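Local structure of cupin 2, conserved barrel domain protein (Shewanella frigidimarina NCIMB 400, 3D82) at residues Thr50-Ile55 / Ile96-Pro101; Ile63-Gln68 / Lys82-Lys87. The protein is of uncharacterised function but binds a nickel ion in the kind of metal site common among cupins. All coordinates share one frame; numbering follows the deposited sequence.

Contact 1: residues Thr50-Ile55 / Ile96-Pro101. With NI (nickel (II) ion), chain L.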
loop_
_atom_site.group_PDB
_atom_site.type_symbol
_atom_site.label_atom_id
_atom_site.label_comp_id
_atom_site.label_asym_id
_atom_site.label_seq_id
_atom_site.Cartn_x
_atom_site.Cartn_y
_atom_site.Cartn_z
ATOM N N THR D 50 -4.767 10.930 13.476
ATOM C CA THR D 50 -4.065 9.900 12.701
ATOM C C THR D 50 -3.310 10.428 11.491
ATOM O O THR D 50 -3.762 11.376 10.816
ATOM C CB THR D 50 -5.060 8.768 12.209
ATOM O OG1 THR D 50 -4.320 7.736 11.541
ATOM C CG2 THR D 50 -6.135 9.313 11.248
ATOM N N ASP D 51 -2.172 9.787 11.208
ATOM C CA ASP D 51 -1.482 9.994 9.939
ATOM C C ASP D 51 -2.406 9.362 8.858
ATOM O O ASP D 51 -3.238 8.516 9.166
ATOM C CB ASP D 51 -0.145 9.286 9.865
ATOM C CG ASP D 51 0.846 9.762 10.903
ATOM O OD1 ASP D 51 0.743 10.901 11.402
ATOM O OD2 ASP D 51 1.736 8.955 11.212
ATOM N N GLU D 52 -2.233 9.782 7.618
ATOM C CA GLU D 52 -3.017 9.283 6.490
ATOM C C GLU D 52 -2.069 9.061 5.313
ATOM O O GLU D 52 -1.300 9.960 4.962
ATOM C CB GLU D 52 -4.101 10.298 6.113
ATOM C CG GLU D 52 -5.033 9.849 4.997
ATOM C CD GLU D 52 -6.066 10.904 4.673
ATOM O OE1 GLU D 52 -5.659 12.004 4.272
ATOM O OE2 GLU D 52 -7.287 10.656 4.798
ATOM N N VAL D 53 -2.142 7.880 4.707
ATOM C CA VAL D 53 -1.305 7.517 3.576
ATOM C C VAL D 53 -2.064 7.624 2.260
ATOM O O VAL D 53 -3.198 7.195 2.175
ATOM C CB VAL D 53 -0.711 6.091 3.758
ATOM C CG1 VAL D 53 -0.004 5.589 2.457
ATOM C CG2 VAL D 53 0.277 6.091 4.946
ATOM N N PHE D 54 -1.421 8.234 1.263
ATOM C CA PHE D 54 -1.896 8.288 -0.112
ATOM C C PHE D 54 -0.893 7.532 -0.979
ATOM O O PHE D 54 0.313 7.776 -0.887
ATOM C CB PHE D 54 -1.948 9.718 -0.645
ATOM C CG PHE D 54 -3.092 10.510 -0.133
ATOM C CD1 PHE D 54 -3.030 11.082 1.130
ATOM C CD2 PHE D 54 -4.225 10.726 -0.926
ATOM C CE1 PHE D 54 -4.085 11.828 1.610
ATOM C CE2 PHE D 54 -5.292 11.468 -0.444
ATOM C CZ PHE D 54 -5.226 12.025 0.821
ATOM N N ILE D 55 -1.398 6.622 -1.800
ATOM C CA ILE D 55 -0.595 5.905 -2.783
ATOM C C ILE D 55 -1.310 6.159 -4.104
ATOM O O ILE D 55 -2.515 5.900 -4.214
ATOM C CB ILE D 55 -0.517 4.400 -2.502
ATOM C CG1 ILE D 55 0.045 4.128 -1.091
ATOM C CG2 ILE D 55 0.346 3.687 -3.559
ATOM C CD1 ILE D 55 0.110 2.642 -0.699
ATOM N N ILE D 96 -6.353 6.417 -6.720
ATOM C CA ILE D 96 -5.576 6.390 -5.489
ATOM C C ILE D 96 -6.029 5.339 -4.502
ATOM O O ILE D 96 -7.137 4.796 -4.600
ATOM C CB ILE D 96 -5.574 7.776 -4.777
ATOM C CG1 ILE D 96 -6.971 8.173 -4.242
ATOM C CG2 ILE D 96 -5.061 8.835 -5.739
ATOM C CD1 ILE D 96 -6.999 9.436 -3.363
HETATM N N MSE D 97 -5.125 5.063 -3.566
HETATM C CA MSE D 97 -5.379 4.202 -2.445
HETATM C C MSE D 97 -5.028 4.987 -1.183
HETATM O O MSE D 97 -3.979 5.625 -1.120
HETATM C CB MSE D 97 -4.591 2.881 -2.501
HETATM C CG MSE D 97 -4.969 1.968 -1.336
HETATM SE SE MSE D 97 -4.575 0.121 -1.594
HETATM C CE MSE D 97 -2.695 0.268 -1.404
ATOM N N ILE D 98 -5.942 4.965 -0.220
ATOM C CA ILE D 98 -5.770 5.607 1.086
ATOM C C ILE D 98 -5.761 4.519 2.144
ATOM O O ILE D 98 -6.552 3.574 2.063
ATOM C CB ILE D 98 -6.892 6.604 1.408
ATOM C CG1 ILE D 98 -6.863 7.793 0.458
ATOM C CG2 ILE D 98 -6.770 7.154 2.833
ATOM C CD1 ILE D 98 -8.205 8.610 0.538
ATOM N N ILE D 99 -4.848 4.650 3.112
ATOM C CA ILE D 99 -4.729 3.715 4.216
ATOM C C ILE D 99 -4.770 4.537 5.494
ATOM O O ILE D 99 -4.010 5.510 5.645
ATOM C CB ILE D 99 -3.432 2.870 4.163
ATOM C CG1 ILE D 99 -3.219 2.234 2.774
ATOM C CG2 ILE D 99 -3.478 1.768 5.258
ATOM C CD1 ILE D 99 -1.859 1.551 2.609
ATOM N N GLU D 100 -5.669 4.162 6.390
ATOM C CA GLU D 100 -5.853 4.852 7.661
ATOM C C GLU D 100 -6.740 4.015 8.592
ATOM O O GLU D 100 -7.441 3.109 8.107
ATOM C CB GLU D 100 -6.493 6.240 7.415
ATOM C CG GLU D 100 -7.909 6.203 6.776
ATOM C CD GLU D 100 -8.374 7.599 6.326
ATOM O OE1 GLU D 100 -7.701 8.610 6.666
ATOM O OE2 GLU D 100 -9.411 7.677 5.639
ATOM N N PRO D 101 -6.758 4.338 9.907
ATOM C CA PRO D 101 -7.592 3.587 10.848
ATOM C C PRO D 101 -9.057 3.643 10.486
ATOM O O PRO D 101 -9.487 4.596 9.826
ATOM C CB PRO D 101 -7.382 4.323 12.183
ATOM C CG PRO D 101 -6.086 4.986 12.043
ATOM C CD PRO D 101 -6.014 5.400 10.607
HETATM NI NI NI L . -7.394 13.696 4.214
#
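I98 covers one face of the F54 ring, its CG1 4.0 Å above the plane and offset toward the rim, while CD1 of I96 meets the ring at its edge. The other flat groups are the carboxylates of E52 and E100, which run side by side with planes 37° apart; E52 OE2 comes within 2.8 Å of E100 OE1, both acceptors. Each acid has a cation that probably offsets the repulsion: E52 OE1 binds the nickel ion at 2.4 Å, and E100 OE2 pairs with K34. CG of E52 lies anti to the backbone N (chi1 -177°) and the chain runs on extended, which carries the carboxylate out, on the face of F54 and I98, to the metal that H45, H47 and H86 also bind. On the other sheet face, CD1 of I55 touches CE of selenomethionine M97 at 3.7 Å and CD1 of I99, and V53, I55 and I99 pack on M28, F9 and F33 of the second subunit. T50 OG1 approaches CD of P101 at 3.0 Å. Two antiparallel hydrogen-bonded pairs, V53 with I99 and I55 with M97, fix the register, with I55 N to M97 O at 2.8 Å. In the five-stranded sheet of the cupin barrel, these antiparallel neighbours are flanked by strand 31-39 beside 93-101 and strand 76-80 beside 52-56, and F54 also packs on L61 of strand 60-65.

Contact 2: residues Ile63-Gln68 / Lys82-Lys87. With NI (nickel (II) ion), chain L.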
loop_
_atom_site.group_PDB
_atom_site.type_symbol
_atom_site.label_atom_id
_atom_site.label_comp_id
_atom_site.label_asym_id
_atom_site.label_seq_id
_atom_site.Cartn_x
_atom_site.Cartn_y
_atom_site.Cartn_z
ATOM N N ILE D 63 -1.219 17.473 -3.808
ATOM C CA ILE D 63 -1.766 17.691 -2.462
ATOM C C ILE D 63 -1.284 19.072 -2.052
ATOM O O ILE D 63 -0.059 19.320 -1.992
ATOM C CB ILE D 63 -1.349 16.646 -1.414
ATOM C CG1 ILE D 63 -1.638 15.220 -1.919
ATOM C CG2 ILE D 63 -2.108 16.915 -0.094
ATOM C CD1 ILE D 63 -1.304 14.121 -0.930
ATOM N N ALA D 64 -2.235 19.973 -1.832
ATOM C CA ALA D 64 -1.923 21.330 -1.409
ATOM C C ALA D 64 -1.789 21.353 0.114
ATOM O O ALA D 64 -2.553 20.677 0.818
ATOM C CB ALA D 64 -2.994 22.297 -1.850
ATOM N N PHE D 65 -0.772 22.070 0.597
ATOM C CA PHE D 65 -0.604 22.355 2.017
ATOM C C PHE D 65 -0.697 23.858 2.136
ATOM O O PHE D 65 -0.642 24.559 1.134
ATOM C CB PHE D 65 0.702 21.778 2.556
ATOM C CG PHE D 65 0.750 20.286 2.471
ATOM C CD1 PHE D 65 1.274 19.653 1.344
ATOM C CD2 PHE D 65 0.194 19.503 3.482
ATOM C CE1 PHE D 65 1.283 18.253 1.244
ATOM C CE2 PHE D 65 0.177 18.097 3.383
ATOM C CZ PHE D 65 0.725 17.475 2.260
ATOM N N ARG D 66 -0.840 24.362 3.355
ATOM C CA ARG D 66 -0.963 25.810 3.567
ATOM C C ARG D 66 0.256 26.662 3.201
ATOM O O ARG D 66 0.107 27.859 2.959
ATOM C CB ARG D 66 -1.381 26.103 5.004
ATOM C CG ARG D 66 -2.762 25.603 5.352
ATOM C CD ARG D 66 -3.833 26.277 4.499
ATOM N NE ARG D 66 -5.152 26.006 5.003
ATOM C CZ ARG D 66 -6.278 26.473 4.465
ATOM N NH1 ARG D 66 -6.282 27.223 3.355
ATOM N NH2 ARG D 66 -7.423 26.161 5.050
ATOM N N ASP D 67 1.430 26.039 3.166
ATOM C CA ASP D 67 2.697 26.700 2.852
ATOM C C ASP D 67 3.344 26.254 1.531
ATOM O O ASP D 67 4.206 26.960 1.020
ATOM C CB ASP D 67 3.690 26.508 4.019
ATOM C CG ASP D 67 3.977 25.028 4.353
ATOM O OD1 ASP D 67 3.101 24.149 4.139
ATOM O OD2 ASP D 67 5.075 24.756 4.888
ATOM N N GLN D 68 2.911 25.126 0.968
ATOM C CA GLN D 68 3.518 24.543 -0.238
ATOM C C GLN D 68 2.637 23.447 -0.847
ATOM O O GLN D 68 1.595 23.100 -0.289
ATOM C CB GLN D 68 4.882 23.941 0.134
ATOM C CG GLN D 68 4.822 22.862 1.238
ATOM C CD GLN D 68 6.198 22.455 1.719
ATOM O OE1 GLN D 68 6.948 21.777 0.999
ATOM N NE2 GLN D 68 6.532 22.839 2.957
ATOM N N LYS D 82 -0.518 13.590 11.194
ATOM C CA LYS D 82 -1.760 13.981 11.884
ATOM C C LYS D 82 -1.795 15.478 12.195
ATOM O O LYS D 82 -0.758 16.079 12.483
ATOM C CB LYS D 82 -2.002 13.188 13.176
ATOM C CG LYS D 82 -0.984 13.344 14.269
ATOM C CD LYS D 82 -1.414 12.531 15.482
ATOM C CE LYS D 82 -0.474 12.754 16.656
ATOM N NZ LYS D 82 -1.019 12.172 17.908
ATOM N N GLY D 83 -2.983 16.067 12.066
ATOM C CA GLY D 83 -3.180 17.468 12.327
ATOM C C GLY D 83 -2.733 18.428 11.244
ATOM O O GLY D 83 -2.911 19.612 11.420
ATOM N N VAL D 84 -2.188 17.939 10.128
ATOM C CA VAL D 84 -1.684 18.789 9.060
ATOM C C VAL D 84 -2.826 18.975 8.044
ATOM O O VAL D 84 -3.365 17.990 7.526
ATOM C CB VAL D 84 -0.386 18.185 8.434
ATOM C CG1 VAL D 84 0.070 18.977 7.205
ATOM C CG2 VAL D 84 0.716 18.122 9.504
ATOM N N GLU D 85 -3.251 20.232 7.859
ATOM C CA GLU D 85 -4.254 20.585 6.846
ATOM C C GLU D 85 -3.750 20.335 5.445
ATOM O O GLU D 85 -2.626 20.710 5.110
ATOM C CB GLU D 85 -4.662 22.055 6.889
ATOM C CG GLU D 85 -5.773 22.379 7.796
ATOM C CD GLU D 85 -6.291 23.776 7.529
ATOM O OE1 GLU D 85 -5.555 24.743 7.785
ATOM O OE2 GLU D 85 -7.441 23.891 7.057
ATOM N N HIS D 86 -4.625 19.788 4.615
ATOM C CA HIS D 86 -4.284 19.463 3.244
ATOM C C HIS D 86 -5.514 19.431 2.344
ATOM O O HIS D 86 -6.642 19.273 2.823
ATOM C CB HIS D 86 -3.557 18.119 3.216
ATOM C CG HIS D 86 -4.341 17.008 3.828
ATOM N ND1 HIS D 86 -4.496 16.875 5.193
ATOM C CD2 HIS D 86 -5.013 15.980 3.268
ATOM C CE1 HIS D 86 -5.253 15.822 5.444
ATOM N NE2 HIS D 86 -5.568 15.256 4.294
ATOM N N LYS D 87 -5.277 19.584 1.043
ATOM C CA LYS D 87 -6.346 19.584 0.029
ATOM C C LYS D 87 -5.859 18.814 -1.218
ATOM O O LYS D 87 -5.084 19.361 -2.020
ATOM C CB LYS D 87 -6.747 21.010 -0.319
ATOM C CG LYS D 87 -7.915 21.110 -1.274
ATOM C CD LYS D 87 -8.331 22.556 -1.533
ATOM C CE LYS D 87 -7.331 23.298 -2.406
ATOM N NZ LYS D 87 -7.865 24.649 -2.797
HETATM NI NI NI L . -7.394 13.696 4.214
HETATM O O HOH W 1 -0.970 22.683 5.687
#
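R66 grips E85 side-on, NE reaching OE1 at 3.1 Å and NH2 reaching OE2 at 3.0 Å, one nitrogen to each oxygen. Both oxygens lie near the guanidinium plane, yet the nitrogens come from above the carboxylate plane, and the two groups are turned 58° against each other. The arginine chain is bent at chi2 (-62°), whereas E85 stays extended beyond CG and reaches across to meet it. Cutting E85 back to an alanine is likely to leave the guanidinium without its acidic mate and freer to swing. R66 also makes a cation-pi contact with W44. A water joins the two backbones beside the salt bridge, accepting from R66 N and donating to E85 O. A64 and K87 form an antiparallel hydrogen-bonded pair between strands 60-65 and 86-90 of the cupin barrel, with A64 N to K87 O at 2.9 Å. H86, one of the nickel ligands, lies next to this pair. Its CG sits between the backbone N and the carbonyl carbon (chi1 57°), and the imidazole is directed to the metal, which NE2 binds at 2.4 Å. ND1 donates to V84 O at 2.8 Å, nearly in the ring plane; this second-shell bond fixes the rotation of the imidazole and leaves NE2 for the metal. CB of the histidine rests against CG2 of I63 and CE2 of F65. The phenylalanine ring lies obliquely across V84, with CD2 3.8 Å from V84 CG1, and I80 and I70 also pack against F65.

In the fold
The centres of contacts 1 and 2 are about 14 Å apart, and they belong to different sheets: contact 1 to the five-stranded antiparallel sheet, contact 2 to the three-stranded one. Along the chain, contact 2 is nested inside the loop closed by contact 1, since strand 60-65 follows strand 52-56 and strand 86-90 precedes strand 93-101. The two sheets face each other across the cupin barrel, and the nickel ion joins them through E52 and H86. A probable hydrogen bond from K82 N to D51 OD1 and packing of F54 on I63 also connect the contacts. Both touch the second subunit, D51 bonding to N29 and Q68 to M2 of that chain.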